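Local coordinates for protein ethyl acetate hydrolase (Pseudomonas veronii, PDB 5EFZ) that hydrolyses ethyl acetate and other short acetate esters, a step in the breakdown of short-chain methyl ketones, and works as a homodimer, at residues S59-V64 and E142-V147; V96-N101 and L267-K272; G150-Q155 and W271-G276; D166-A171 and I293-Y298. One frame throughout, in Å; residues are numbered along the deposited sequence.

Contact 1: residues S59-V64 and E142-V147; sequences SNAILV and ESLALV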
loop_
_atom_site.group_PDB
_atom_site.type_symbol
_atom_site.label_atom_id
_atom_site.label_comp_id
_atom_site.label_asym_id
_atom_site.label_seq_id
_atom_site.Cartn_x
_atom_site.Cartn_y
_atom_site.Cartn_z
ATOM N N SER A 59 5.100 -12.993 40.115
ATOM C CA SER A 59 6.152 -12.300 39.396
ATOM C C SER A 59 6.364 -12.880 38.004
ATOM O O SER A 59 7.320 -12.496 37.322
ATOM C CB SER A 59 7.481 -12.358 40.181
ATOM O OG SER A 59 7.921 -13.698 40.376
ATOM N N ASN A 60 5.492 -13.801 37.586
ATOM C CA ASN A 60 5.641 -14.429 36.265
ATOM C C ASN A 60 4.464 -14.167 35.341
ATOM O O ASN A 60 4.168 -14.965 34.446
ATOM C CB ASN A 60 5.843 -15.941 36.410
ATOM C CG ASN A 60 4.603 -16.646 36.977
ATOM O OD1 ASN A 60 3.841 -16.050 37.722
ATOM N ND2 ASN A 60 4.430 -17.924 36.647
ATOM N N ALA A 61 3.813 -13.029 35.533
ATOM C CA ALA A 61 2.673 -12.643 34.696
ATOM C C ALA A 61 3.129 -11.961 33.412
ATOM O O ALA A 61 3.934 -11.022 33.444
ATOM C CB ALA A 61 1.748 -11.724 35.482
ATOM N N ILE A 62 2.596 -12.422 32.281
ATOM C CA ILE A 62 2.842 -11.786 30.977
ATOM C C ILE A 62 1.488 -11.329 30.425
ATOM O O ILE A 62 0.547 -12.113 30.373
ATOM C CB ILE A 62 3.510 -12.745 29.972
ATOM C CG1 ILE A 62 4.883 -13.202 30.485
ATOM C CG2 ILE A 62 3.620 -12.064 28.536
ATOM C CD1 ILE A 62 5.564 -14.226 29.592
ATOM N N LEU A 63 1.392 -10.062 30.042
ATOM C CA LEU A 63 0.115 -9.542 29.517
ATOM C C LEU A 63 0.209 -9.492 28.010
ATOM O O LEU A 63 1.190 -8.996 27.485
ATOM C CB LEU A 63 -0.185 -8.157 30.052
ATOM C CG LEU A 63 -1.412 -7.453 29.440
ATOM C CD1 LEU A 63 -2.665 -8.079 29.989
ATOM C CD2 LEU A 63 -1.361 -5.988 29.832
ATOM N N VAL A 64 -0.815 -10.016 27.331
ATOM C CA VAL A 64 -0.850 -10.046 25.874
ATOM C C VAL A 64 -2.141 -9.354 25.415
ATOM O O VAL A 64 -3.219 -9.947 25.497
ATOM C CB VAL A 64 -0.811 -11.486 25.347
ATOM C CG1 VAL A 64 -0.743 -11.482 23.813
ATOM C CG2 VAL A 64 0.450 -12.227 25.918
ATOM N N GLU A 142 0.823 -6.939 40.764
ATOM C CA GLU A 142 1.326 -5.594 40.985
ATOM C C GLU A 142 2.510 -5.210 40.079
ATOM O O GLU A 142 3.040 -4.114 40.196
ATOM C CB GLU A 142 1.727 -5.424 42.455
ATOM C CG GLU A 142 0.590 -5.675 43.455
ATOM C CD GLU A 142 -0.514 -4.613 43.387
ATOM O OE1 GLU A 142 -0.344 -3.579 42.689
ATOM O OE2 GLU A 142 -1.549 -4.800 44.056
ATOM N N SER A 143 2.921 -6.112 39.194
ATOM C CA SER A 143 3.890 -5.807 38.150
ATOM C C SER A 143 3.796 -6.899 37.089
ATOM O O SER A 143 3.229 -7.958 37.339
ATOM C CB SER A 143 5.340 -5.691 38.699
ATOM O OG SER A 143 5.821 -6.940 39.151
ATOM N N LEU A 144 4.333 -6.624 35.898
ATOM C CA LEU A 144 4.350 -7.581 34.774
ATOM C C LEU A 144 5.781 -7.974 34.359
ATOM O O LEU A 144 6.629 -7.095 34.135
ATOM C CB LEU A 144 3.616 -6.991 33.579
ATOM C CG LEU A 144 2.111 -6.812 33.847
ATOM C CD1 LEU A 144 1.474 -5.819 32.851
ATOM C CD2 LEU A 144 1.423 -8.180 33.798
ATOM N N ALA A 145 6.037 -9.285 34.250
ATOM C CA ALA A 145 7.320 -9.765 33.723
ATOM C C ALA A 145 7.535 -9.303 32.291
ATOM O O ALA A 145 8.673 -9.090 31.889
ATOM C CB ALA A 145 7.418 -11.294 33.801
ATOM N N LEU A 146 6.450 -9.149 31.519
ATOM C CA LEU A 146 6.531 -8.778 30.100
ATOM C C LEU A 146 5.158 -8.313 29.658
ATOM O O LEU A 146 4.160 -8.900 30.082
ATOM C CB LEU A 146 6.980 -9.976 29.233
ATOM C CG LEU A 146 6.898 -9.787 27.710
ATOM C CD1 LEU A 146 7.962 -8.720 27.301
ATOM C CD2 LEU A 146 7.212 -11.119 27.017
ATOM N N VAL A 147 5.117 -7.216 28.896
ATOM C CA VAL A 147 3.966 -6.865 28.087
ATOM C C VAL A 147 4.386 -7.064 26.623
ATOM O O VAL A 147 5.423 -6.567 26.201
ATOM C CB VAL A 147 3.507 -5.437 28.323
ATOM C CG1 VAL A 147 2.278 -5.149 27.452
ATOM C CG2 VAL A 147 3.130 -5.238 29.830
HETATM O O HOH W 1 6.876 -9.041 37.644
HETATM O O HOH W 2 4.210 -10.507 37.263
#
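Two neighbouring parallel strands of the central sheet of the alpha/beta hydrolase fold, 61-65 and 146-150, start their pairing here, with Ile62 opposite Leu146 and Leu63 opposite Val147. Leu63 N donates to Leu146 O over 3.0 Å, and that oxygen also takes a CA-H contact from Ile62 CA. Just before the regular pairing, Ala145 N reaches Ala61 O at 2.8 Å, a more bent bond (131° at the hydrogen). Further back the backbones part and water fills in: one water accepts from Ala61 N and donates to Ser143 O at 2.7 Å, while a second sits on Ser143 OG and only weakly on Ser59 O.

On one face of the sheet, Ile62 and Leu146 cross at a slant. With Ile62 CG1 beside the backbone N (chi1 -62°), the CG2 methyl falls anti to that nitrogen, 4.0 Å from Leu146 CD2. On the other face Leu144 does the work with both branches: its CD2 rests 3.9 Å from Ala61 CB, and its CD1 comes up to Leu63 CB at 4.0 Å. The Ala145 methyl turns toward the first strand and sits 3.5 Å from Ala61 O.

Strand 92-96 flanks strand 61-65 on its far edge, bonding to the backbone of Ile62 and Val64. Over the face of Leu63 and Leu144 lie helices 152-163 and 124-139: Trp160 touches both leucines, Gln131 meets Leu63 and Leu135 meets Leu144. On the remaining side, Arg170 of strand 170-174 donates to Ala145 O.

Contact 2: residues V96-N101 and L267-K272; sequences VNQIGN and LTMAWK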
loop_
_atom_site.group_PDB
_atom_site.type_symbol
_atom_site.label_atom_id
_atom_site.label_comp_id
_atom_site.label_asym_id
_atom_site.label_seq_id
_atom_site.Cartn_x
_atom_site.Cartn_y
_atom_site.Cartn_z
ATOM N N VAL A 96 -5.848 -10.328 27.041
ATOM C CA VAL A 96 -7.007 -9.486 27.313
ATOM C C VAL A 96 -7.526 -8.902 26.014
ATOM O O VAL A 96 -6.801 -8.208 25.293
ATOM C CB VAL A 96 -6.668 -8.371 28.308
ATOM C CG1 VAL A 96 -7.934 -7.502 28.623
ATOM C CG2 VAL A 96 -6.030 -8.975 29.606
ATOM N N ASN A 97 -8.788 -9.185 25.733
ATOM C CA ASN A 97 -9.436 -8.699 24.510
ATOM C C ASN A 97 -9.733 -7.200 24.544
ATOM O O ASN A 97 -10.265 -6.675 25.538
ATOM C CB ASN A 97 -10.730 -9.483 24.277
ATOM C CG ASN A 97 -10.459 -10.925 23.857
ATOM O OD1 ASN A 97 -10.280 -11.199 22.665
ATOM N ND2 ASN A 97 -10.462 -11.858 24.833
ATOM N N GLN A 98 -9.386 -6.520 23.463
ATOM C CA GLN A 98 -9.685 -5.100 23.308
ATOM C C GLN A 98 -11.133 -4.788 23.569
ATOM O O GLN A 98 -12.024 -5.512 23.103
ATOM C CB GLN A 98 -9.371 -4.646 21.882
ATOM C CG GLN A 98 -7.933 -4.235 21.637
ATOM C CD GLN A 98 -7.856 -3.567 20.251
ATOM O OE1 GLN A 98 -8.683 -2.712 19.918
ATOM N NE2 GLN A 98 -6.912 -4.007 19.432
ATOM N N ILE A 99 -11.374 -3.688 24.270
ATOM C CA ILE A 99 -12.699 -3.077 24.274
ATOM C C ILE A 99 -13.092 -2.811 22.841
ATOM O O ILE A 99 -12.350 -2.149 22.098
ATOM C CB ILE A 99 -12.700 -1.760 25.081
ATOM C CG1 ILE A 99 -12.295 -2.062 26.543
ATOM C CG2 ILE A 99 -14.094 -1.087 25.034
ATOM C CD1 ILE A 99 -12.003 -0.804 27.363
ATOM N N GLY A 100 -14.263 -3.291 22.427
ATOM C CA GLY A 100 -14.692 -3.047 21.061
ATOM C C GLY A 100 -14.484 -4.228 20.130
ATOM O O GLY A 100 -14.932 -4.180 18.978
ATOM N N ASN A 101 -13.828 -5.291 20.596
ATOM C CA ASN A 101 -13.484 -6.379 19.677
ATOM C C ASN A 101 -14.549 -7.467 19.551
ATOM O O ASN A 101 -14.313 -8.479 18.874
ATOM C CB ASN A 101 -12.132 -7.029 20.089
ATOM C CG ASN A 101 -12.285 -8.207 21.065
ATOM O OD1 ASN A 101 -13.133 -8.207 21.976
ATOM N ND2 ASN A 101 -11.418 -9.204 20.901
ATOM N N LEU A 267 -15.003 -0.706 13.137
ATOM C CA LEU A 267 -14.853 0.760 13.130
ATOM C C LEU A 267 -14.383 1.263 14.507
ATOM O O LEU A 267 -13.588 2.210 14.596
ATOM C CB LEU A 267 -16.177 1.443 12.737
ATOM C CG LEU A 267 -16.680 1.158 11.306
ATOM C CD1 LEU A 267 -17.940 2.002 11.035
ATOM C CD2 LEU A 267 -15.631 1.443 10.261
ATOM N N THR A 268 -14.846 0.623 15.580
ATOM C CA THR A 268 -14.365 0.995 16.921
ATOM C C THR A 268 -12.856 0.771 17.026
ATOM O O THR A 268 -12.127 1.622 17.533
ATOM C CB THR A 268 -15.089 0.188 18.036
ATOM O OG1 THR A 268 -16.497 0.445 17.946
ATOM C CG2 THR A 268 -14.634 0.589 19.431
ATOM N N MET A 269 -12.399 -0.385 16.560
ATOM C CA MET A 269 -10.980 -0.704 16.668
ATOM C C MET A 269 -10.176 0.161 15.713
ATOM O O MET A 269 -9.096 0.609 16.053
ATOM C CB MET A 269 -10.758 -2.205 16.419
ATOM C CG MET A 269 -11.254 -3.079 17.626
ATOM S SD MET A 269 -11.065 -4.855 17.271
ATOM C CE MET A 269 -12.449 -5.139 16.148
ATOM N N ALA A 270 -10.711 0.409 14.515
ATOM C CA ALA A 270 -10.054 1.291 13.566
ATOM C C ALA A 270 -9.881 2.734 14.098
ATOM O O ALA A 270 -8.806 3.339 13.931
ATOM C CB ALA A 270 -10.848 1.303 12.207
ATOM N N TRP A 271 -10.927 3.296 14.707
ATOM C CA TRP A 271 -10.847 4.665 15.254
ATOM C C TRP A 271 -9.745 4.714 16.313
ATOM O O TRP A 271 -8.968 5.672 16.415
ATOM C CB TRP A 271 -12.199 5.082 15.882
ATOM C CG TRP A 271 -12.292 6.542 16.316
ATOM C CD1 TRP A 271 -12.848 7.589 15.601
ATOM C CD2 TRP A 271 -11.872 7.090 17.566
ATOM N NE1 TRP A 271 -12.772 8.751 16.339
ATOM C CE2 TRP A 271 -12.177 8.468 17.548
ATOM C CE3 TRP A 271 -11.263 6.543 18.709
ATOM C CZ2 TRP A 271 -11.878 9.312 18.612
ATOM C CZ3 TRP A 271 -10.951 7.388 19.773
ATOM C CH2 TRP A 271 -11.271 8.753 19.721
ATOM N N LYS A 272 -9.708 3.659 17.111
ATOM C CA LYS A 272 -8.769 3.562 18.221
ATOM C C LYS A 272 -7.333 3.497 17.667
ATOM O O LYS A 272 -6.427 4.200 18.124
ATOM C CB LYS A 272 -9.076 2.321 19.056
ATOM C CG LYS A 272 -8.184 2.163 20.290
ATOM C CD LYS A 272 -8.374 0.774 20.940
ATOM C CE LYS A 272 -9.842 0.423 21.218
ATOM N NZ LYS A 272 -9.828 -0.886 21.988
HETATM O O HOH W 3 -17.302 -1.906 19.307
#
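The ammonium of Lys272 bonds to Ile99 O at 2.8 Å, in the carbonyl plane and on a lone pair, and to Gln98 OE1 at 3.0 Å, from a position tilted 28° out of that amide's carbonyl plane. A salt bridge to Asp127 adds a third partner. The Lys272 chain leaves the helix extended and kinks at chi3 (-52°), passing the Gln98 chain in the opposite sense. Gln98 is itself fixed at its other end, NE2 donating to Thr66 O.

Outward from this charge, Met269 crosses the Gln98 side chain at a slant, its CG 3.5 Å from OE1, and sets its sulfur 3.7 Å from Asn101 CB. Gln98 to Asn101 form a type II turn with Gly100 in its third position. A side chain there would run into Thr268 CG2, now 4.0 Å from Gly100 CA. Thr268 OG1, bonded to Asn264 O in its own helix, also meets a water that bonds weakly to Gly100 O.

With an acidic partner and two neutral oxygens, the buried lysine charge is probably well compensated. Since Asp127 also accepts from Ile99 N, one polar cluster ties the turn after strand 92-96 to helices 263-274 and 124-139.

Contact 3: residues G150-Q155 and W271-G276; sequences GSMGAQ and WKWQRG. With ACT (acetate ion), chain O.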
loop_
_atom_site.group_PDB
_atom_site.type_symbol
_atom_site.label_atom_id
_atom_site.label_comp_id
_atom_site.label_asym_id
_atom_site.label_seq_id
_atom_site.Cartn_x
_atom_site.Cartn_y
_atom_site.Cartn_z
ATOM N N GLY A 150 1.318 -7.309 19.143
ATOM C CA GLY A 150 1.647 -6.921 17.784
ATOM C C GLY A 150 0.624 -5.935 17.264
ATOM O O GLY A 150 -0.562 -6.037 17.583
ATOM N N SER A 151 1.120 -4.991 16.482
ATOM C CA SER A 151 0.331 -3.919 15.849
ATOM C C SER A 151 -0.500 -3.132 16.878
ATOM O O SER A 151 0.094 -2.426 17.682
ATOM C CB SER A 151 -0.540 -4.475 14.740
ATOM O OG SER A 151 -0.996 -3.389 13.942
ATOM N N MET A 152 -1.840 -3.186 16.849
ATOM C CA MET A 152 -2.591 -2.531 17.947
ATOM C C MET A 152 -2.199 -3.073 19.322
ATOM O O MET A 152 -2.284 -2.355 20.329
ATOM C CB MET A 152 -4.101 -2.706 17.780
ATOM C CG MET A 152 -4.653 -1.917 16.625
ATOM S SD MET A 152 -6.464 -1.877 16.676
ATOM C CE MET A 152 -6.688 -0.668 17.978
ATOM N N GLY A 153 -1.795 -4.338 19.356
ATOM C CA GLY A 153 -1.235 -4.937 20.566
ATOM C C GLY A 153 0.062 -4.243 20.999
ATOM O O GLY A 153 0.321 -4.108 22.191
ATOM N N ALA A 154 0.874 -3.835 20.026
ATOM C CA ALA A 154 2.094 -3.057 20.266
ATOM C C ALA A 154 1.748 -1.636 20.724
ATOM O O ALA A 154 2.423 -1.051 21.594
ATOM C CB ALA A 154 2.969 -3.006 18.982
ATOM N N GLN A 155 0.723 -1.044 20.125
ATOM C CA GLN A 155 0.275 0.261 20.607
ATOM C C GLN A 155 -0.082 0.224 22.084
ATOM O O GLN A 155 0.317 1.116 22.836
ATOM C CB GLN A 155 -0.954 0.718 19.828
ATOM C CG GLN A 155 -0.668 1.053 18.348
ATOM C CD GLN A 155 -1.935 1.571 17.669
ATOM O OE1 GLN A 155 -2.988 0.936 17.759
ATOM N NE2 GLN A 155 -1.847 2.752 17.043
ATOM N N TRP A 271 -10.927 3.296 14.707
ATOM C CA TRP A 271 -10.847 4.665 15.254
ATOM C C TRP A 271 -9.745 4.714 16.313
ATOM O O TRP A 271 -8.968 5.672 16.415
ATOM C CB TRP A 271 -12.199 5.082 15.882
ATOM C CG TRP A 271 -12.292 6.542 16.316
ATOM C CD1 TRP A 271 -12.848 7.589 15.601
ATOM C CD2 TRP A 271 -11.872 7.090 17.566
ATOM N NE1 TRP A 271 -12.772 8.751 16.339
ATOM C CE2 TRP A 271 -12.177 8.468 17.548
ATOM C CE3 TRP A 271 -11.263 6.543 18.709
ATOM C CZ2 TRP A 271 -11.878 9.312 18.612
ATOM C CZ3 TRP A 271 -10.951 7.388 19.773
ATOM C CH2 TRP A 271 -11.271 8.753 19.721
ATOM N N LYS A 272 -9.708 3.659 17.111
ATOM C CA LYS A 272 -8.769 3.562 18.221
ATOM C C LYS A 272 -7.333 3.497 17.667
ATOM O O LYS A 272 -6.427 4.200 18.124
ATOM C CB LYS A 272 -9.076 2.321 19.056
ATOM C CG LYS A 272 -8.184 2.163 20.290
ATOM C CD LYS A 272 -8.374 0.774 20.940
ATOM C CE LYS A 272 -9.842 0.423 21.218
ATOM N NZ LYS A 272 -9.828 -0.886 21.988
ATOM N N TRP A 273 -7.153 2.586 16.718
ATOM C CA TRP A 273 -5.870 2.375 16.048
ATOM C C TRP A 273 -5.348 3.693 15.467
ATOM O O TRP A 273 -4.172 4.042 15.636
ATOM C CB TRP A 273 -6.074 1.297 14.962
ATOM C CG TRP A 273 -4.997 1.073 13.912
ATOM C CD1 TRP A 273 -3.681 1.486 13.912
ATOM C CD2 TRP A 273 -5.201 0.368 12.678
ATOM N NE1 TRP A 273 -3.063 1.071 12.721
ATOM C CE2 TRP A 273 -3.981 0.383 11.964
ATOM C CE3 TRP A 273 -6.313 -0.260 12.108
ATOM C CZ2 TRP A 273 -3.844 -0.222 10.695
ATOM C CZ3 TRP A 273 -6.177 -0.853 10.842
ATOM C CH2 TRP A 273 -4.950 -0.830 10.162
ATOM N N GLN A 274 -6.216 4.434 14.777
ATOM C CA GLN A 274 -5.804 5.710 14.180
ATOM C C GLN A 274 -5.170 6.696 15.158
ATOM O O GLN A 274 -4.372 7.552 14.773
ATOM C CB GLN A 274 -7.023 6.407 13.559
ATOM C CG GLN A 274 -7.449 5.823 12.229
ATOM C CD GLN A 274 -8.598 6.607 11.618
ATOM O OE1 GLN A 274 -9.596 6.892 12.297
ATOM N NE2 GLN A 274 -8.463 6.984 10.333
ATOM N N ARG A 275 -5.583 6.610 16.414
ATOM C CA ARG A 275 -5.247 7.657 17.393
ATOM C C ARG A 275 -4.276 7.231 18.479
ATOM O O ARG A 275 -4.006 8.012 19.392
ATOM C CB ARG A 275 -6.541 8.174 18.016
ATOM C CG ARG A 275 -7.265 9.152 17.069
ATOM C CD ARG A 275 -8.745 9.235 17.331
ATOM N NE ARG A 275 -9.380 10.048 16.280
ATOM C CZ ARG A 275 -9.768 9.559 15.101
ATOM N NH1 ARG A 275 -9.616 8.266 14.818
ATOM N NH2 ARG A 275 -10.295 10.368 14.195
ATOM N N GLY A 276 -3.722 6.023 18.361
ATOM C CA GLY A 276 -2.708 5.571 19.331
ATOM C C GLY A 276 -1.587 6.614 19.423
ATOM O O GLY A 276 -0.986 6.967 18.416
HETATM C C ACT O . -3.411 -5.224 13.490
HETATM O O ACT O . -2.736 -4.571 12.644
HETATM O OXT ACT O . -3.595 -4.689 14.635
HETATM C CH3 ACT O . -3.934 -6.577 13.148
#
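Met152 lays its thioether across the base of Trp273, the two side chains crossing at about a right angle. Its SD is 3.6 Å from Trp273 CB and stands obliquely to the five-membered ring, a Met-aromatic contact. A bend at chi3 brings the terminal CE round to the helix 263-274 backbone, 3.5 Å from Trp273 N, where it also touches Lys272 CD.

One turn along helix 152-163, Gln155 reaches the same tryptophan from the ring edge, with amide and indole planes nearly perpendicular. Its NE2 donates to Trp273 O at 3.0 Å in an almost straight bond (174°), lying in the carbonyl plane on a lone pair. That NE2 also comes close to Gly276 CA, and a side chain on Gly276 would collide with it. Gln155 OE1 is buried without a polar partner in the model. A leucine at Gln155 would probably leave Trp273 O without this amide donor inside a buried contact. The indole's NE1 is held elsewhere, by Asp184.

In front of Met152 sits an acetate, probably from the crystallisation liquor. Its OXT accepts from Met152 N at 3.2 Å, and Tyr68 N also bonds to the ion; these two backbone donors are consistent with an oxyanion hole. Ser151 OG lies very close to the other acetate oxygen, and His334 NE2 is a further partner. Ser151, the inferred nucleophile, has the strained backbone (phi 54°, psi -114°) of a nucleophile elbow, the sharp strand-to-helix turn of alpha/beta hydrolases.

Contact 4: residues D166-A171 and I293-Y298; sequences DFVKRA and IKAKTY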
loop_
_atom_site.group_PDB
_atom_site.type_symbol
_atom_site.label_atom_id
_atom_site.label_comp_id
_atom_site.label_asym_id
_atom_site.label_seq_id
_atom_site.Cartn_x
_atom_site.Cartn_y
_atom_site.Cartn_z
ATOM N N ASP A 166 6.980 1.755 36.166
ATOM C CA ASP A 166 7.494 0.745 37.097
ATOM C C ASP A 166 6.783 -0.622 37.021
ATOM O O ASP A 166 7.347 -1.670 37.356
ATOM C CB ASP A 166 7.385 1.276 38.533
ATOM C CG ASP A 166 8.446 2.320 38.847
ATOM O OD1 ASP A 166 9.640 2.086 38.546
ATOM O OD2 ASP A 166 8.084 3.386 39.375
ATOM N N PHE A 167 5.539 -0.606 36.583
ATOM C CA PHE A 167 4.723 -1.805 36.541
ATOM C C PHE A 167 5.242 -2.779 35.466
ATOM O O PHE A 167 5.132 -3.997 35.612
ATOM C CB PHE A 167 3.269 -1.392 36.246
ATOM C CG PHE A 167 2.216 -2.373 36.715
ATOM C CD1 PHE A 167 1.853 -3.465 35.925
ATOM C CD2 PHE A 167 1.550 -2.164 37.915
ATOM C CE1 PHE A 167 0.821 -4.353 36.346
ATOM C CE2 PHE A 167 0.539 -3.037 38.349
ATOM C CZ PHE A 167 0.176 -4.133 37.559
ATOM N N VAL A 168 5.787 -2.232 34.376
ATOM C CA VAL A 168 6.160 -3.034 33.219
ATOM C C VAL A 168 7.664 -3.312 33.277
ATOM O O VAL A 168 8.477 -2.400 33.095
ATOM C CB VAL A 168 5.758 -2.309 31.895
ATOM C CG1 VAL A 168 6.109 -3.148 30.651
ATOM C CG2 VAL A 168 4.243 -1.947 31.925
ATOM N N LYS A 169 8.037 -4.559 33.564
ATOM C CA LYS A 169 9.473 -4.860 33.705
ATOM C C LYS A 169 10.154 -5.022 32.340
ATOM O O LYS A 169 11.360 -4.733 32.216
ATOM C CB LYS A 169 9.691 -6.117 34.557
ATOM C CG LYS A 169 9.092 -6.029 35.974
ATOM C CD LYS A 169 9.566 -4.739 36.664
ATOM C CE LYS A 169 9.051 -4.651 38.093
ATOM N NZ LYS A 169 9.467 -3.396 38.804
ATOM N N ARG A 170 9.400 -5.510 31.357
ATOM C CA ARG A 170 9.923 -5.776 30.003
ATOM C C ARG A 170 8.805 -5.506 29.038
ATOM O O ARG A 170 7.667 -5.778 29.372
ATOM C CB ARG A 170 10.384 -7.228 29.839
ATOM C CG ARG A 170 11.471 -7.653 30.823
ATOM C CD ARG A 170 11.734 -9.150 30.674
ATOM N NE ARG A 170 12.685 -9.605 31.692
ATOM C CZ ARG A 170 12.352 -9.928 32.940
ATOM N NH1 ARG A 170 11.084 -9.839 33.346
ATOM N NH2 ARG A 170 13.299 -10.316 33.791
ATOM N N ALA A 171 9.131 -4.998 27.846
ATOM C CA ALA A 171 8.132 -4.698 26.840
ATOM C C ALA A 171 8.648 -5.180 25.493
ATOM O O ALA A 171 9.821 -4.993 25.154
ATOM C CB ALA A 171 7.817 -3.183 26.801
ATOM N N ILE A 293 9.925 5.525 29.806
ATOM C CA ILE A 293 9.895 4.073 29.825
ATOM C C ILE A 293 11.064 3.527 30.646
ATOM O O ILE A 293 12.200 3.891 30.407
ATOM C CB ILE A 293 9.940 3.496 28.401
ATOM C CG1 ILE A 293 8.663 3.890 27.652
ATOM C CG2 ILE A 293 10.148 1.976 28.478
ATOM C CD1 ILE A 293 8.627 3.379 26.213
ATOM N N LYS A 294 10.767 2.682 31.636
ATOM C CA LYS A 294 11.796 2.009 32.426
ATOM C C LYS A 294 11.964 0.531 32.044
ATOM O O LYS A 294 12.993 -0.096 32.364
ATOM C CB LYS A 294 11.462 2.112 33.920
ATOM C CG LYS A 294 11.496 3.549 34.429
ATOM C CD LYS A 294 11.070 3.667 35.881
ATOM C CE LYS A 294 12.119 3.185 36.817
ATOM N NZ LYS A 294 11.748 3.529 38.225
ATOM N N ALA A 295 10.949 -0.020 31.384
ATOM C CA ALA A 295 10.957 -1.422 30.950
ATOM C C ALA A 295 12.122 -1.710 30.032
ATOM O O ALA A 295 12.424 -0.906 29.152
ATOM C CB ALA A 295 9.642 -1.786 30.204
ATOM N N LYS A 296 12.743 -2.877 30.198
ATOM C CA LYS A 296 13.654 -3.384 29.161
ATOM C C LYS A 296 12.842 -3.648 27.928
ATOM O O LYS A 296 11.945 -4.510 27.930
ATOM C CB LYS A 296 14.377 -4.660 29.634
ATOM C CG LYS A 296 15.421 -5.235 28.640
ATOM C CD LYS A 296 16.562 -4.250 28.432
ATOM C CE LYS A 296 17.548 -4.705 27.339
ATOM N NZ LYS A 296 18.603 -3.671 27.036
ATOM N N THR A 297 13.121 -2.912 26.850
ATOM C CA THR A 297 12.221 -2.930 25.695
ATOM C C THR A 297 12.874 -3.380 24.379
ATOM O O THR A 297 13.931 -2.871 24.009
ATOM C CB THR A 297 11.623 -1.511 25.468
ATOM O OG1 THR A 297 11.009 -1.063 26.679
ATOM C CG2 THR A 297 10.596 -1.515 24.343
ATOM N N TYR A 298 12.245 -4.345 23.706
ATOM C CA TYR A 298 12.614 -4.752 22.339
ATOM C C TYR A 298 11.607 -4.159 21.348
ATOM O O TYR A 298 10.385 -4.366 21.476
ATOM C CB TYR A 298 12.623 -6.289 22.186
ATOM C CG TYR A 298 13.812 -7.005 22.786
ATOM C CD1 TYR A 298 14.758 -6.325 23.544
ATOM C CD2 TYR A 298 13.973 -8.375 22.610
ATOM C CE1 TYR A 298 15.846 -7.003 24.114
ATOM C CE2 TYR A 298 15.056 -9.060 23.172
ATOM C CZ TYR A 298 15.973 -8.369 23.910
ATOM O OH TYR A 298 17.031 -9.044 24.458
#
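Arg170 pairs with Lys296 and Ala171 with Thr297 where strands 170-174 and 296-300 begin to run parallel in the alpha/beta hydrolase sheet. Backbone bonds link Lys296 N to Lys169 O, Ala171 N to Lys296 O, and Tyr298 N to Ala171 O.

Thr297 is turned with OG1 beside its own backbone N (chi1 -54°), from where the hydroxyl reaches back to Ala295 O at 2.9 Å, approaching well above the carbonyl plane. The same turn sets OG1 3.8 Å from the Ala171 methyl and puts CG2 against it too. A valine here would probably deprive Ala295 O of that hydroxyl donor.

Ala295 points its methyl at the other segment, 3.2 Å from Val168 O and 3.8 Å from Val168 CG1. On the face of Arg170 and Lys296 the two long chains diverge after their first carbons. Arg170 runs extended from CG to NE and gives NH2 to Ser358 O, whereas Lys296 bends at chi2 (64°) and takes its ammonium to Asn322 O; Leu355 of helix 342-356 packs on both.

At the exposed end, Lys169 NZ folds back onto Asp166 O. Lys294, kinked at chi3 (75°), swings its NZ across to the Asp166 carboxylate and closes a salt bridge, 2.6 Å to OD1 on its syn lone pair.

Overall arrangement
From the N terminus, contact 1 opens first and closes at 142-147, bringing strand 146-150 beside strand 61-65. Within that loop contact 2 has already opened at 96-101, where Val96 N meets Val64 O, and it crosses contact 1 to close on helix 263-274. Contact 3 opens directly after contact 1 closes, at the turn into helix 152-163, and ends on the same helix as contact 2, sharing Trp271 and Lys272. Contact 4 opens at 166-171, next to contact 1 in the sheet, and closes last, crossing contacts 2 and 3. Contacts 1 and 4 thus build the sheet, while 2 and 3 fasten helix 263-274 over the active-site side.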